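Local coordinates for transcriptional regulator, AraC family (Pseudomonas putida, PDB 3GRA), which probably acts as a sequence-specific DNA-binding transcription factor, this fragment being its DJ-1/PfpI-like domain without the DNA-binding helix-turn-helix part, at residues 5-10 with 38-43; 9-14 with 73-78; 83-88 with 110-115; 92-97 with 115-120. All coordinates share one frame; numbering follows the deposited sequence.

How the interactions relate
Interactions 1 and 2 share Asp9 and Phe10 and flank strand 6-12, joining it to strand 39-45 and strand 74-78 in one mixed sheet, all three parallel. Interaction 2 is buried throughout near the middle of the chain; interaction 1 is only partly buried, with a polar face around Arg7. Both are held by backbone hydrogen bonds, five and four respectively. Interactions 3 and 4 use successive parts of helix 110-117, share Gly115 and depend on side-chain packing: aromatic rings against a loop in interaction 3, small aliphatic groups against helix 90-100, with one weak side-chain hydrogen bond, in interaction 4. Leu13 and Val77 of interaction 2 touch Phe113 and Leu114, linking sheet and helix.

Interaction 1 (5-10 with 38-43); sequences PYRVDF and SFQFTP
Tyr6 and Phe39 meet as neighbours on two parallel strands whose short axes pass 4.6 Å apart at 17°. Four backbone bonds stitch the strands: Tyr6 N to Ser38 O, Gln40 N to Tyr6 O, Val8 N to Gln40 O (2.8 Å) and Phe10 N to Thr42 O. The tight face is apolar. Phe39 CD1 lies 3.6 Å from Tyr6 CB, Val8 CG1 packs on Phe41 CB at 3.9 Å, and Phe10 brings the CE2 corner of its ring to Phe41 CB. The other face is polar and partly open to solvent. Arg7 bends at its third torsion (chi3 56°), which turns the guanidinium back over the strands, one face above Gln40 O. Its NH2 gives an in-plane bond to Thr42 OG1 (3.3 Å) and a salt bridge to Asp9 OD1 (2.8 Å), so one nitrogen ties both strands. The Gln40 side chain runs extended beside exposed Pro5, its amide plane almost perpendicular to the guanidinium. Replacing Arg7 with a leucine would probably leave the buried Asp9 carboxylate without its countercharge and Thr42 OG1 without this donor. Strand 6-12, helix 18-34 and strand 39-45 form a beta-alpha-beta unit: the helix covers Val8 and Phe41 through Leu28, Met25 and Val29, helix 161-176 packs on Tyr6 and Phe39, and strand 74-78 runs along the far edge of strand 6-12.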
loop_
_atom_site.group_PDB
_atom_site.type_symbol
_atom_site.label_atom_id
_atom_site.label_comp_id
_atom_site.label_asym_id
_atom_site.label_seq_id
_atom_site.Cartn_x
_atom_site.Cartn_y
_atom_site.Cartn_z
ATOM N N PRO A 5 -5.779 -21.984 9.369
ATOM C CA PRO A 5 -5.515 -20.564 9.040
ATOM C C PRO A 5 -4.022 -20.246 9.061
ATOM O O PRO A 5 -3.386 -20.299 10.106
ATOM C CB PRO A 5 -6.264 -19.729 10.073
ATOM C CG PRO A 5 -6.263 -20.684 11.268
ATOM C CD PRO A 5 -6.515 -22.072 10.642
ATOM N N TYR A 6 -3.456 -19.935 7.902
ATOM C CA TYR A 6 -2.032 -19.609 7.836
ATOM C C TYR A 6 -1.871 -18.189 8.410
ATOM O O TYR A 6 -2.491 -17.244 7.923
ATOM C CB TYR A 6 -1.553 -19.675 6.379
ATOM C CG TYR A 6 -0.049 -19.654 6.227
ATOM C CD1 TYR A 6 0.722 -20.778 6.519
ATOM C CD2 TYR A 6 0.608 -18.495 5.824
ATOM C CE1 TYR A 6 2.119 -20.742 6.412
ATOM C CE2 TYR A 6 1.987 -18.441 5.716
ATOM C CZ TYR A 6 2.743 -19.562 6.008
ATOM O OH TYR A 6 4.110 -19.477 5.880
ATOM N N ARG A 7 -1.068 -18.054 9.459
ATOM C CA ARG A 7 -0.851 -16.758 10.110
ATOM C C ARG A 7 0.403 -16.036 9.647
ATOM O O ARG A 7 1.509 -16.536 9.816
ATOM C CB ARG A 7 -0.764 -16.917 11.636
ATOM C CG ARG A 7 -2.101 -16.900 12.371
ATOM C CD ARG A 7 -1.919 -16.342 13.783
ATOM N NE ARG A 7 -1.311 -15.006 13.752
ATOM C CZ ARG A 7 -1.960 -13.891 13.420
ATOM N NH1 ARG A 7 -3.246 -13.938 13.098
ATOM N NH2 ARG A 7 -1.322 -12.729 13.389
ATOM N N VAL A 8 0.230 -14.851 9.074
ATOM C CA VAL A 8 1.371 -14.068 8.618
ATOM C C VAL A 8 1.326 -12.612 9.085
ATOM O O VAL A 8 0.358 -11.899 8.849
ATOM C CB VAL A 8 1.489 -14.102 7.082
ATOM C CG1 VAL A 8 0.175 -13.669 6.464
ATOM C CG2 VAL A 8 2.632 -13.186 6.611
ATOM N N ASP A 9 2.390 -12.182 9.754
ATOM C CA ASP A 9 2.501 -10.809 10.245
ATOM C C ASP A 9 3.569 -10.036 9.465
ATOM O O ASP A 9 4.574 -10.597 9.031
ATOM C CB ASP A 9 2.841 -10.788 11.733
ATOM C CG ASP A 9 1.614 -10.921 12.621
ATOM O OD1 ASP A 9 0.483 -10.994 12.084
ATOM O OD2 ASP A 9 1.789 -10.944 13.859
ATOM N N PHE A 10 3.345 -8.734 9.320
ATOM C CA PHE A 10 4.244 -7.875 8.577
ATOM C C PHE A 10 4.849 -6.785 9.444
ATOM O O PHE A 10 4.131 -5.938 9.971
ATOM C CB PHE A 10 3.483 -7.207 7.426
ATOM C CG PHE A 10 2.891 -8.172 6.435
ATOM C CD1 PHE A 10 3.586 -8.523 5.286
ATOM C CD2 PHE A 10 1.613 -8.703 6.636
ATOM C CE1 PHE A 10 3.021 -9.387 4.342
ATOM C CE2 PHE A 10 1.036 -9.567 5.704
ATOM C CZ PHE A 10 1.740 -9.909 4.554
ATOM N N SER A 38 -8.364 -18.434 5.182
ATOM C CA SER A 38 -7.180 -19.096 4.655
ATOM C C SER A 38 -5.971 -18.438 5.317
ATOM O O SER A 38 -4.976 -19.093 5.604
ATOM C CB SER A 38 -7.102 -18.922 3.138
ATOM O OG SER A 38 -8.238 -19.476 2.504
ATOM N N PHE A 39 -6.088 -17.139 5.584
ATOM C CA PHE A 39 -5.004 -16.366 6.198
ATOM C C PHE A 39 -5.459 -15.393 7.293
ATOM O O PHE A 39 -6.536 -14.808 7.213
ATOM C CB PHE A 39 -4.288 -15.520 5.136
ATOM C CG PHE A 39 -3.662 -16.311 4.029
ATOM C CD1 PHE A 39 -2.469 -16.984 4.228
ATOM C CD2 PHE A 39 -4.250 -16.353 2.771
ATOM C CE1 PHE A 39 -1.868 -17.682 3.196
ATOM C CE2 PHE A 39 -3.654 -17.052 1.733
ATOM C CZ PHE A 39 -2.460 -17.716 1.944
ATOM N N GLN A 40 -4.596 -15.213 8.290
ATOM C CA GLN A 40 -4.805 -14.258 9.378
ATOM C C GLN A 40 -3.516 -13.426 9.373
ATOM O O GLN A 40 -2.413 -13.977 9.429
ATOM C CB GLN A 40 -4.941 -14.954 10.735
ATOM C CG GLN A 40 -6.022 -16.003 10.802
ATOM C CD GLN A 40 -6.162 -16.591 12.194
ATOM O OE1 GLN A 40 -6.790 -15.995 13.071
ATOM N NE2 GLN A 40 -5.564 -17.762 12.408
ATOM N N PHE A 41 -3.649 -12.107 9.313
ATOM C CA PHE A 41 -2.478 -11.235 9.262
ATOM C C PHE A 41 -2.617 -9.967 10.112
ATOM O O PHE A 41 -3.729 -9.537 10.423
ATOM C CB PHE A 41 -2.207 -10.882 7.796
ATOM C CG PHE A 41 -3.446 -10.870 6.952
ATOM C CD1 PHE A 41 -4.269 -9.758 6.916
ATOM C CD2 PHE A 41 -3.837 -12.015 6.259
ATOM C CE1 PHE A 41 -5.476 -9.776 6.199
ATOM C CE2 PHE A 41 -5.038 -12.049 5.542
ATOM C CZ PHE A 41 -5.858 -10.928 5.516
ATOM N N THR A 42 -1.478 -9.379 10.479
ATOM C CA THR A 42 -1.459 -8.177 11.305
ATOM C C THR A 42 -0.265 -7.261 11.027
ATOM O O THR A 42 0.877 -7.710 10.949
ATOM C CB THR A 42 -1.381 -8.523 12.800
ATOM O OG1 THR A 42 -2.281 -9.594 13.095
ATOM C CG2 THR A 42 -1.765 -7.317 13.638
ATOM N N PRO A 43 -0.524 -5.961 10.847
ATOM C CA PRO A 43 0.597 -5.058 10.599
ATOM C C PRO A 43 1.256 -4.842 11.971
ATOM O O PRO A 43 0.560 -4.642 12.974
ATOM C CB PRO A 43 -0.082 -3.801 10.053
ATOM C CG PRO A 43 -1.435 -3.814 10.729
ATOM C CD PRO A 43 -1.822 -5.274 10.728
#

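Interaction 2 (9-14 with 73-78); sequences DFILLE and DLLVVC. With EDO (1,2-ethanediol), chain C.
Ile11 fits against Leu75 on one face of two parallel strands, while Phe10 rests beside Val76 on the other. Leu75 CD1 lies against the CG1-CD1 bond of Ile11, 3.8 Å from each atom. Leu75 has CG opposite its backbone N (chi1 -174°), which carries the branch toward the isoleucine. Farther along this face, Leu13 CD1 meets Val77 CG1 at 3.8 Å. Across the sheet, Phe10 CD1 sits in the notch between Val76 CB and Cys78 SG, 3.7 Å from both; the sulfur approaches the ring at its edge, a sulfur-aromatic contact. Leu12 CD2 closes over Cys78 CB from the other end. Five backbone bonds fix this register, running from Asp9 N to Leu74 O through Ile11 N to Val76 O (2.7 Å) and ending at Leu13 N to Cys78 O. At the end of the strand, a 1,2-ethanediol, probably from the crystallisation liquor, gives a hydrogen bond from O1 to Leu12 O (2.6 Å). Strand 103-107 borders strand 74-78 on its far side, with Leu104 on Leu75 and Leu107 on Val76 and Cys78. Strand 6-12 lies between strands 39-45 and 74-78 in the parallel core of an alpha/beta sheet, as expected for a DJ-1/PfpI-family domain.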
loop_
_atom_site.group_PDB
_atom_site.type_symbol
_atom_site.label_atom_id
_atom_site.label_comp_id
_atom_site.label_asym_id
_atom_site.label_seq_id
_atom_site.Cartn_x
_atom_site.Cartn_y
_atom_site.Cartn_z
ATOM N N ASP A 9 2.390 -12.182 9.754
ATOM C CA ASP A 9 2.501 -10.809 10.245
ATOM C C ASP A 9 3.569 -10.036 9.465
ATOM O O ASP A 9 4.574 -10.597 9.031
ATOM C CB ASP A 9 2.841 -10.788 11.733
ATOM C CG ASP A 9 1.614 -10.921 12.621
ATOM O OD1 ASP A 9 0.483 -10.994 12.084
ATOM O OD2 ASP A 9 1.789 -10.944 13.859
ATOM N N PHE A 10 3.345 -8.734 9.320
ATOM C CA PHE A 10 4.244 -7.875 8.577
ATOM C C PHE A 10 4.849 -6.785 9.444
ATOM O O PHE A 10 4.131 -5.938 9.971
ATOM C CB PHE A 10 3.483 -7.207 7.426
ATOM C CG PHE A 10 2.891 -8.172 6.435
ATOM C CD1 PHE A 10 3.586 -8.523 5.286
ATOM C CD2 PHE A 10 1.613 -8.703 6.636
ATOM C CE1 PHE A 10 3.021 -9.387 4.342
ATOM C CE2 PHE A 10 1.036 -9.567 5.704
ATOM C CZ PHE A 10 1.740 -9.909 4.554
ATOM N N ILE A 11 6.169 -6.793 9.591
ATOM C CA ILE A 11 6.822 -5.750 10.368
ATOM C C ILE A 11 7.036 -4.561 9.438
ATOM O O ILE A 11 7.811 -4.640 8.481
ATOM C CB ILE A 11 8.186 -6.216 10.932
ATOM C CG1 ILE A 11 7.979 -7.377 11.910
ATOM C CG2 ILE A 11 8.854 -5.065 11.684
ATOM C CD1 ILE A 11 9.251 -8.006 12.372
ATOM N N LEU A 12 6.334 -3.463 9.705
ATOM C CA LEU A 12 6.453 -2.274 8.863
ATOM C C LEU A 12 7.520 -1.351 9.419
ATOM O O LEU A 12 7.377 -0.833 10.524
ATOM C CB LEU A 12 5.118 -1.524 8.796
ATOM C CG LEU A 12 3.847 -2.312 8.434
ATOM C CD1 LEU A 12 2.672 -1.342 8.398
ATOM C CD2 LEU A 12 4.000 -3.004 7.061
ATOM N N LEU A 13 8.597 -1.181 8.663
ATOM C CA LEU A 13 9.695 -0.314 9.055
ATOM C C LEU A 13 9.418 1.087 8.514
ATOM O O LEU A 13 8.614 1.260 7.587
ATOM C CB LEU A 13 11.018 -0.837 8.480
ATOM C CG LEU A 13 11.446 -2.267 8.841
ATOM C CD1 LEU A 13 12.814 -2.560 8.241
ATOM C CD2 LEU A 13 11.485 -2.422 10.350
ATOM N N GLU A 14 10.076 2.088 9.088
ATOM C CA GLU A 14 9.849 3.451 8.641
ATOM C C GLU A 14 10.162 3.569 7.149
ATOM O O GLU A 14 11.164 3.034 6.674
ATOM C CB GLU A 14 10.702 4.434 9.439
ATOM C CG GLU A 14 10.014 5.784 9.646
ATOM C CD GLU A 14 10.991 6.914 9.914
ATOM O OE1 GLU A 14 11.905 7.104 9.086
ATOM O OE2 GLU A 14 10.844 7.621 10.939
ATOM N N ASP A 73 3.184 -18.286 11.443
ATOM C CA ASP A 73 3.707 -19.210 10.446
ATOM C C ASP A 73 4.721 -18.436 9.613
ATOM O O ASP A 73 5.676 -19.011 9.090
ATOM C CB ASP A 73 2.598 -19.719 9.531
ATOM C CG ASP A 73 1.692 -20.717 10.223
ATOM O OD1 ASP A 73 2.206 -21.741 10.727
ATOM O OD2 ASP A 73 0.473 -20.482 10.258
ATOM N N LEU A 74 4.527 -17.121 9.509
ATOM C CA LEU A 74 5.425 -16.292 8.707
ATOM C C LEU A 74 5.510 -14.835 9.145
ATOM O O LEU A 74 4.502 -14.138 9.254
ATOM C CB LEU A 74 5.001 -16.351 7.236
ATOM C CG LEU A 74 5.671 -15.409 6.224
ATOM C CD1 LEU A 74 7.127 -15.808 5.993
ATOM C CD2 LEU A 74 4.882 -15.444 4.924
ATOM N N LEU A 75 6.732 -14.389 9.388
ATOM C CA LEU A 75 7.005 -13.022 9.796
ATOM C C LEU A 75 7.745 -12.383 8.630
ATOM O O LEU A 75 8.820 -12.840 8.253
ATOM C CB LEU A 75 7.896 -13.007 11.044
ATOM C CG LEU A 75 8.189 -11.658 11.713
ATOM C CD1 LEU A 75 6.879 -10.969 12.080
ATOM C CD2 LEU A 75 9.015 -11.888 12.975
ATOM N N VAL A 76 7.155 -11.330 8.072
ATOM C CA VAL A 76 7.725 -10.617 6.943
ATOM C C VAL A 76 8.235 -9.214 7.298
ATOM O O VAL A 76 7.521 -8.412 7.912
ATOM C CB VAL A 76 6.681 -10.475 5.821
ATOM C CG1 VAL A 76 7.348 -9.991 4.540
ATOM C CG2 VAL A 76 5.975 -11.817 5.590
ATOM N N VAL A 77 9.474 -8.922 6.908
ATOM C CA VAL A 77 10.053 -7.618 7.165
ATOM C C VAL A 77 9.824 -6.757 5.927
ATOM O O VAL A 77 10.299 -7.074 4.816
ATOM C CB VAL A 77 11.574 -7.683 7.453
ATOM C CG1 VAL A 77 12.091 -6.266 7.755
ATOM C CG2 VAL A 77 11.853 -8.606 8.632
ATOM N N CYS A 78 9.074 -5.679 6.122
ATOM C CA CYS A 78 8.764 -4.774 5.033
ATOM C C CYS A 78 9.607 -3.507 5.105
ATOM O O CYS A 78 9.542 -2.738 6.075
ATOM C CB CYS A 78 7.281 -4.414 5.051
ATOM S SG CYS A 78 6.201 -5.860 5.020
HETATM C C1 EDO C . 9.705 0.276 12.711
HETATM O O1 EDO C . 8.676 -0.703 12.818
HETATM C C2 EDO C . 9.131 1.694 12.973
HETATM O O2 EDO C . 7.713 1.629 13.266
#

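Interaction 3 (83-88 with 110-115); sequences TPLKYP and GAWFLG
The Trp112 indole offers one face to Leu85: CB stands 3.9 Å from the centroid of the six-membered ring, 25° off its normal, a CH-pi contact, and CD2 covers the same indole toward the rim. The Phe113 ring takes Trp112 CE3 over the centre of one face. At the Phe113 edge, near its plane, lie two loop carbonyls, Pro84 O at 3.7 Å from CZ and Lys86 O at 3.5 Å from CE1. Phe113 CE1 in turn reaches the edge of the Tyr87 ring, 3.8 Å from CD2, while Lys86 CG covers the centre of one tyrosine face. Leu85 centres an inverse gamma turn that sets its flanking carbonyls at the phenylalanine edge. The first torsion of Trp112 (chi1 -175°) swings the indole off the helix toward Leu85. An alanine in place of Trp112 would be likely to strip Leu85 of its aromatic support and uncover one face of Phe113. Tyr87 OH and Thr83 OG1 bind Glu14 N and O, and Arg116 NH1 of helix 110-117 bonds to Lys86 O, also holding the loop. Between the segments themselves the contact is dispersive, with electron-rich carbonyl oxygens probably favoured by the positive rim of the phenylalanine ring.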
loop_
_atom_site.group_PDB
_atom_site.type_symbol
_atom_site.label_atom_id
_atom_site.label_comp_id
_atom_site.label_asym_id
_atom_site.label_seq_id
_atom_site.Cartn_x
_atom_site.Cartn_y
_atom_site.Cartn_z
ATOM N N THR A 83 14.042 3.370 3.701
ATOM C CA THR A 83 14.070 2.692 4.996
ATOM C C THR A 83 15.471 2.648 5.595
ATOM O O THR A 83 16.410 2.126 4.992
ATOM C CB THR A 83 13.567 1.245 4.905
ATOM O OG1 THR A 83 12.182 1.226 4.517
ATOM C CG2 THR A 83 13.729 0.560 6.251
ATOM N N PRO A 84 15.628 3.204 6.804
ATOM C CA PRO A 84 16.950 3.189 7.437
ATOM C C PRO A 84 17.402 1.753 7.751
ATOM O O PRO A 84 16.612 0.924 8.208
ATOM C CB PRO A 84 16.751 4.066 8.680
ATOM C CG PRO A 84 15.272 3.958 8.959
ATOM C CD PRO A 84 14.668 4.004 7.584
ATOM N N LEU A 85 18.674 1.466 7.483
ATOM C CA LEU A 85 19.228 0.143 7.705
ATOM C C LEU A 85 19.764 0.003 9.124
ATOM O O LEU A 85 20.972 -0.105 9.340
ATOM C CB LEU A 85 20.338 -0.127 6.694
ATOM C CG LEU A 85 19.957 0.086 5.230
ATOM C CD1 LEU A 85 21.179 -0.109 4.340
ATOM C CD2 LEU A 85 18.846 -0.875 4.837
ATOM N N LYS A 86 18.858 -0.002 10.097
ATOM C CA LYS A 86 19.251 -0.118 11.498
ATOM C C LYS A 86 18.444 -1.234 12.146
ATOM O O LYS A 86 18.537 -2.389 11.728
ATOM C CB LYS A 86 18.952 1.190 12.206
ATOM C CG LYS A 86 17.502 1.553 11.935
ATOM C CD LYS A 86 17.080 2.876 12.691
ATOM C CE LYS A 86 15.682 3.577 12.321
ATOM N NZ LYS A 86 15.068 4.799 12.877
ATOM N N TYR A 87 17.673 -0.894 13.177
ATOM C CA TYR A 87 16.850 -1.873 13.860
ATOM C C TYR A 87 17.659 -3.101 14.263
ATOM O O TYR A 87 17.281 -4.231 13.941
ATOM C CB TYR A 87 15.698 -2.290 12.941
ATOM C CG TYR A 87 14.922 -1.125 12.363
ATOM C CD1 TYR A 87 14.173 -0.283 13.185
ATOM C CD2 TYR A 87 14.921 -0.878 10.994
ATOM C CE1 TYR A 87 13.436 0.776 12.655
ATOM C CE2 TYR A 87 14.190 0.170 10.453
ATOM C CZ TYR A 87 13.446 0.996 11.288
ATOM O OH TYR A 87 12.700 2.029 10.748
ATOM N N PRO A 88 18.776 -2.896 14.983
ATOM C CA PRO A 88 19.638 -3.997 15.431
ATOM C C PRO A 88 18.905 -5.121 16.153
ATOM O O PRO A 88 19.355 -6.266 16.141
ATOM C CB PRO A 88 20.649 -3.299 16.340
ATOM C CG PRO A 88 19.895 -2.100 16.829
ATOM C CD PRO A 88 19.217 -1.621 15.577
ATOM N N GLY A 110 13.760 -5.919 2.671
ATOM C CA GLY A 110 13.687 -6.629 3.940
ATOM C C GLY A 110 14.674 -7.786 4.011
ATOM O O GLY A 110 15.098 -8.193 5.088
ATOM N N ALA A 111 15.047 -8.330 2.859
ATOM C CA ALA A 111 15.981 -9.430 2.837
ATOM C C ALA A 111 17.317 -8.971 3.389
ATOM O O ALA A 111 18.095 -9.773 3.910
ATOM C CB ALA A 111 16.141 -9.972 1.425
ATOM N N TRP A 112 17.605 -7.682 3.285
ATOM C CA TRP A 112 18.869 -7.189 3.847
ATOM C C TRP A 112 18.899 -7.542 5.351
ATOM O O TRP A 112 19.908 -8.020 5.869
ATOM C CB TRP A 112 18.989 -5.670 3.677
ATOM C CG TRP A 112 20.321 -5.130 4.129
ATOM C CD1 TRP A 112 21.493 -5.130 3.424
ATOM C CD2 TRP A 112 20.619 -4.537 5.400
ATOM N NE1 TRP A 112 22.500 -4.572 4.179
ATOM C CE2 TRP A 112 21.990 -4.198 5.395
ATOM C CE3 TRP A 112 19.859 -4.260 6.543
ATOM C CZ2 TRP A 112 22.616 -3.589 6.488
ATOM C CZ3 TRP A 112 20.483 -3.655 7.629
ATOM C CH2 TRP A 112 21.849 -3.326 7.591
ATOM N N PHE A 113 17.770 -7.338 6.026
ATOM C CA PHE A 113 17.636 -7.602 7.462
ATOM C C PHE A 113 17.706 -9.082 7.789
ATOM O O PHE A 113 18.309 -9.485 8.776
ATOM C CB PHE A 113 16.325 -6.995 7.959
ATOM C CG PHE A 113 16.303 -5.486 7.894
ATOM C CD1 PHE A 113 16.933 -4.721 8.872
ATOM C CD2 PHE A 113 15.651 -4.827 6.853
ATOM C CE1 PHE A 113 16.906 -3.329 8.813
ATOM C CE2 PHE A 113 15.628 -3.437 6.794
ATOM C CZ PHE A 113 16.254 -2.689 7.777
ATOM N N LEU A 114 17.073 -9.903 6.962
ATOM C CA LEU A 114 17.128 -11.347 7.158
ATOM C C LEU A 114 18.581 -11.762 6.929
ATOM O O LEU A 114 19.077 -12.698 7.547
ATOM C CB LEU A 114 16.224 -12.048 6.147
ATOM C CG LEU A 114 14.719 -12.086 6.444
ATOM C CD1 LEU A 114 14.230 -10.736 6.942
ATOM C CD2 LEU A 114 13.978 -12.512 5.174
ATOM N N GLY A 115 19.256 -11.050 6.034
ATOM C CA GLY A 115 20.647 -11.351 5.744
ATOM C C GLY A 115 21.554 -11.090 6.937
ATOM O O GLY A 115 22.331 -11.958 7.340
#

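Interaction 4 (92-97 with 115-120); sequences RLLNDC and GRAGVL. With EDO (1,2-ethanediol), chain D.
Asn95 reaches Ala117 because its first torsion sets CG opposite the backbone N (chi1 -151°) and the second turns the amide nitrogen to the end of the neighbouring helix. ND2 then gives a weak hydrogen bond to Ala117 O, 3.1 Å long and bent to 134° at the hydrogen. Leu94, with CG opposite its carbonyl carbon, lays CB and CD1 alongside Ala117 CB, the CB-to-CB distance being 3.9 Å. Helix 110-117 ends here in a Schellman motif: Gly118 takes a positive phi (79°), and the chain turns so that Val119 comes back against helix 90-100. Val119 CG1 lies 3.7 Å from Leu94 O and close to Asn95 CA, so the valine packs on the helix backbone as much as on a side chain. Ala117 also touches Asp91, which binds magnesium in a structure of this protein, though not in this chain, and Arg116 NE makes a salt bridge to Asp91 OD1. On the inner side Leu94 reaches Val77 of strand 74-78. At the exposed surface, extended Arg92 holds a 1,2-ethanediol, probably from the crystallisation liquor, NH2 bonding to its O2 at 2.9 Å and NE and NH2 both bonding weakly to O1.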
loop_
_atom_site.group_PDB
_atom_site.type_symbol
_atom_site.label_atom_id
_atom_site.label_comp_id
_atom_site.label_asym_id
_atom_site.label_seq_id
_atom_site.Cartn_x
_atom_site.Cartn_y
_atom_site.Cartn_z
ATOM N N ARG A 92 18.450 -10.859 16.630
ATOM C CA ARG A 92 18.138 -12.005 17.469
ATOM C C ARG A 92 16.657 -12.339 17.359
ATOM O O ARG A 92 16.263 -13.506 17.491
ATOM C CB ARG A 92 18.530 -11.764 18.921
ATOM C CG ARG A 92 18.563 -10.299 19.302
ATOM C CD ARG A 92 19.124 -10.113 20.695
ATOM N NE ARG A 92 18.789 -8.789 21.204
ATOM C CZ ARG A 92 17.615 -8.469 21.736
ATOM N NH1 ARG A 92 16.653 -9.378 21.843
ATOM N NH2 ARG A 92 17.399 -7.230 22.148
ATOM N N LEU A 93 15.828 -11.338 17.076
ATOM C CA LEU A 93 14.395 -11.574 16.929
ATOM C C LEU A 93 14.125 -12.536 15.767
ATOM O O LEU A 93 13.328 -13.477 15.879
ATOM C CB LEU A 93 13.660 -10.257 16.664
ATOM C CG LEU A 93 12.150 -10.340 16.432
ATOM C CD1 LEU A 93 11.448 -10.683 17.731
ATOM C CD2 LEU A 93 11.654 -9.004 15.904
ATOM N N LEU A 94 14.792 -12.296 14.644
ATOM C CA LEU A 94 14.600 -13.130 13.472
ATOM C C LEU A 94 15.303 -14.472 13.643
ATOM O O LEU A 94 14.824 -15.501 13.165
ATOM C CB LEU A 94 15.104 -12.388 12.229
ATOM C CG LEU A 94 14.273 -11.135 11.898
ATOM C CD1 LEU A 94 15.105 -10.134 11.106
ATOM C CD2 LEU A 94 13.039 -11.534 11.124
ATOM N N ASN A 95 16.431 -14.456 14.345
ATOM C CA ASN A 95 17.193 -15.667 14.603
ATOM C C ASN A 95 16.308 -16.622 15.434
ATOM O O ASN A 95 16.193 -17.814 15.122
ATOM C CB ASN A 95 18.468 -15.300 15.367
ATOM C CG ASN A 95 19.605 -16.256 15.093
ATOM O OD1 ASN A 95 19.603 -17.397 15.558
ATOM N ND2 ASN A 95 20.589 -15.797 14.323
ATOM N N ASP A 96 15.680 -16.085 16.482
ATOM C CA ASP A 96 14.801 -16.874 17.340
ATOM C C ASP A 96 13.567 -17.331 16.580
ATOM O O ASP A 96 13.056 -18.426 16.815
ATOM C CB ASP A 96 14.366 -16.073 18.568
ATOM C CG ASP A 96 15.529 -15.707 19.475
ATOM O OD1 ASP A 96 16.435 -16.548 19.674
ATOM O OD2 ASP A 96 15.529 -14.576 20.004
ATOM N N CYS A 97 13.074 -16.494 15.677
ATOM C CA CYS A 97 11.913 -16.881 14.895
ATOM C C CYS A 97 12.340 -18.029 13.978
ATOM O O CYS A 97 11.560 -18.938 13.696
ATOM C CB CYS A 97 11.386 -15.693 14.077
ATOM S SG CYS A 97 10.428 -14.489 15.042
ATOM N N GLY A 115 19.256 -11.050 6.034
ATOM C CA GLY A 115 20.647 -11.351 5.744
ATOM C C GLY A 115 21.554 -11.090 6.937
ATOM O O GLY A 115 22.331 -11.958 7.340
ATOM N N ARG A 116 21.440 -9.892 7.505
ATOM C CA ARG A 116 22.242 -9.500 8.658
ATOM C C ARG A 116 21.962 -10.402 9.857
ATOM O O ARG A 116 22.852 -10.672 10.668
ATOM C CB ARG A 116 21.944 -8.048 9.035
ATOM C CG ARG A 116 22.842 -7.483 10.134
ATOM C CD ARG A 116 22.389 -6.085 10.514
ATOM N NE ARG A 116 21.052 -6.119 11.096
ATOM C CZ ARG A 116 20.296 -5.056 11.336
ATOM N NH1 ARG A 116 20.731 -3.842 11.044
ATOM N NH2 ARG A 116 19.096 -5.217 11.872
ATOM N N ALA A 117 20.719 -10.861 9.968
ATOM C CA ALA A 117 20.327 -11.732 11.071
ATOM C C ALA A 117 20.941 -13.132 10.940
ATOM O O ALA A 117 20.971 -13.894 11.904
ATOM C CB ALA A 117 18.803 -11.833 11.130
ATOM N N GLY A 118 21.425 -13.459 9.746
ATOM C CA GLY A 118 22.016 -14.764 9.514
ATOM C C GLY A 118 20.985 -15.860 9.300
ATOM O O GLY A 118 21.249 -17.028 9.590
ATOM N N VAL A 119 19.813 -15.505 8.787
ATOM C CA VAL A 119 18.769 -16.494 8.558
ATOM C C VAL A 119 18.628 -16.848 7.073
ATOM O O VAL A 119 17.740 -17.603 6.689
ATOM C CB VAL A 119 17.394 -16.002 9.085
ATOM C CG1 VAL A 119 17.483 -15.704 10.568
ATOM C CG2 VAL A 119 16.949 -14.753 8.315
ATOM N N LEU A 120 19.494 -16.287 6.238
ATOM C CA LEU A 120 19.469 -16.572 4.806
ATOM C C LEU A 120 20.747 -17.308 4.410
ATOM O O LEU A 120 21.133 -17.332 3.239
ATOM C CB LEU A 120 19.351 -15.277 3.991
ATOM C CG LEU A 120 18.015 -14.531 3.994
ATOM C CD1 LEU A 120 18.147 -13.259 3.174
ATOM C CD2 LEU A 120 16.915 -15.419 3.427
HETATM C C1 EDO D . 19.476 -4.644 19.811
HETATM O O1 EDO D . 19.462 -5.979 20.348
HETATM C C2 EDO D . 18.805 -3.707 20.829
HETATM O O2 EDO D . 18.397 -4.482 21.967
#